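Local atomic coordinates of sporulation-control protein spo0M (Bacillus subtilis, PDB entry 5CL2), a protein that controls expression of the sporulation gene spo0A and is required for Bacillus subtilis to pass the morphological stage 0 of sporulation. Residues I188-L191 / L196-I199. Numbering follows the deposited sequence.
Sequences IFLL and LEII
The carbonyl oxygen of Glu197 takes a nearly straight hydrogen bond from the backbone N of Leu190, 2.9 Å long with 175° at the hydrogen, and a longer CA-H...O contact from Phe189 CA. Glu197 N returns a bond to Leu190 O, closing the ring of an antiparallel hydrogen-bonded pair. Ile188 and Ile199 form the next such pair: Ile188 O receives Ile199 N at 2.9 Å and also meets Ile198 CA, at 3.3 Å. Strands 185-191 and 195-202, joined by a short turn, are the arms of a beta hairpin.

Phe189, Leu191, Leu196 and Ile198 share one face. With CG of Phe189 anti to its carbonyl carbon (chi1 -57°), its side chain runs beside that of Ile198, pointing the same way, with CE1 3.9 Å from Ile198 CD1. Leu196 brings its two methyls to different neighbours: CD2 meets the ring edge in plane, 3.8 Å from Phe189 CD1, while CD1 lies 4.0 Å from CD1 of Leu191. On the opposite face, Ile188 and Ile199 touch through their CB atoms, and Leu190 CD1 packs on Ile199 CD1 at 4.0 Å. The extended Glu197 carries OE2 beyond this apolar group to a salt bridge with Arg225 NE; its OE1 lies close to that of Glu197 in the second subunit, a repulsion that Arg225, and more weakly the distant Arg227 of the second subunit, may ease.

Helix 132-143 covers the Phe189 face through Trp133, Ile134 and Val137, whereas Phe159 packs against Ile188 and Ile199 on the other. Within the five-stranded antiparallel sheet, the hairpin lies between strands 165-173 and 224-229.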
loop_
_atom_site.group_PDB
_atom_site.type_symbol
_atom_site.label_atom_id
_atom_site.label_comp_id
_atom_site.label_asym_id
_atom_site.label_seq_id
_atom_site.Cartn_x
_atom_site.Cartn_y
_atom_site.Cartn_z
ATOM N N ILE A 188 9.686 -12.867 2.248
ATOM C CA ILE A 188 8.815 -11.973 1.514
ATOM C C ILE A 188 9.650 -10.846 0.931
ATOM O O ILE A 188 10.410 -10.192 1.651
ATOM C CB ILE A 188 7.713 -11.380 2.403
ATOM C CG1 ILE A 188 6.776 -12.469 2.895
ATOM C CG2 ILE A 188 6.908 -10.305 1.641
ATOM C CD1 ILE A 188 5.963 -12.014 4.097
ATOM N N PHE A 189 9.526 -10.629 -0.371
ATOM C CA PHE A 189 10.185 -9.499 -1.015
ATOM C C PHE A 189 9.221 -8.337 -1.205
ATOM O O PHE A 189 8.144 -8.502 -1.789
ATOM C CB PHE A 189 10.732 -9.909 -2.365
ATOM C CG PHE A 189 11.667 -11.045 -2.299
ATOM C CD1 PHE A 189 12.983 -10.847 -1.950
ATOM C CD2 PHE A 189 11.229 -12.318 -2.548
ATOM C CE1 PHE A 189 13.849 -11.886 -1.888
ATOM C CE2 PHE A 189 12.099 -13.376 -2.470
ATOM C CZ PHE A 189 13.419 -13.150 -2.135
ATOM N N LEU A 190 9.608 -7.170 -0.720
ATOM C CA LEU A 190 8.895 -5.940 -1.017
ATOM C C LEU A 190 9.796 -5.068 -1.880
ATOM O O LEU A 190 10.747 -4.449 -1.395
ATOM C CB LEU A 190 8.512 -5.222 0.275
ATOM C CG LEU A 190 7.862 -6.120 1.331
ATOM C CD1 LEU A 190 7.721 -5.388 2.660
ATOM C CD2 LEU A 190 6.505 -6.574 0.826
ATOM N N LEU A 191 9.474 -5.019 -3.165
ATOM C CA LEU A 191 10.315 -4.378 -4.147
ATOM C C LEU A 191 9.880 -2.946 -4.344
ATOM O O LEU A 191 8.695 -2.676 -4.520
ATOM C CB LEU A 191 10.249 -5.138 -5.460
ATOM C CG LEU A 191 11.081 -4.554 -6.590
ATOM C CD1 LEU A 191 12.540 -4.683 -6.230
ATOM C CD2 LEU A 191 10.770 -5.290 -7.866
ATOM N N LEU A 196 15.227 -3.069 -2.078
ATOM C CA LEU A 196 14.375 -4.205 -1.801
ATOM C C LEU A 196 14.346 -4.502 -0.304
ATOM O O LEU A 196 15.388 -4.482 0.357
ATOM C CB LEU A 196 14.890 -5.390 -2.602
ATOM C CG LEU A 196 14.155 -6.707 -2.600
ATOM C CD1 LEU A 196 14.357 -7.372 -3.932
ATOM C CD2 LEU A 196 14.751 -7.532 -1.507
ATOM N N GLU A 197 13.164 -4.780 0.234
ATOM C CA GLU A 197 13.056 -5.192 1.636
ATOM C C GLU A 197 12.728 -6.685 1.763
ATOM O O GLU A 197 11.853 -7.193 1.063
ATOM C CB GLU A 197 11.995 -4.346 2.332
ATOM C CG GLU A 197 11.854 -4.562 3.799
ATOM C CD GLU A 197 11.203 -3.374 4.471
ATOM O OE1 GLU A 197 11.089 -2.337 3.798
ATOM O OE2 GLU A 197 10.837 -3.452 5.663
ATOM N N ILE A 198 13.423 -7.384 2.654
ATOM C CA ILE A 198 13.170 -8.809 2.875
ATOM C C ILE A 198 12.643 -9.082 4.264
ATOM O O ILE A 198 13.177 -8.574 5.257
ATOM C CB ILE A 198 14.415 -9.666 2.672
ATOM C CG1 ILE A 198 15.086 -9.316 1.360
ATOM C CG2 ILE A 198 14.051 -11.132 2.659
ATOM C CD1 ILE A 198 16.072 -10.320 0.925
ATOM N N ILE A 199 11.553 -9.841 4.324
ATOM C CA ILE A 199 11.015 -10.301 5.592
ATOM C C ILE A 199 11.374 -11.776 5.728
ATOM O O ILE A 199 11.178 -12.568 4.800
ATOM C CB ILE A 199 9.505 -10.075 5.673
ATOM C CG1 ILE A 199 9.198 -8.580 5.570
ATOM C CG2 ILE A 199 8.937 -10.668 6.941
ATOM C CD1 ILE A 199 7.732 -8.273 5.414
#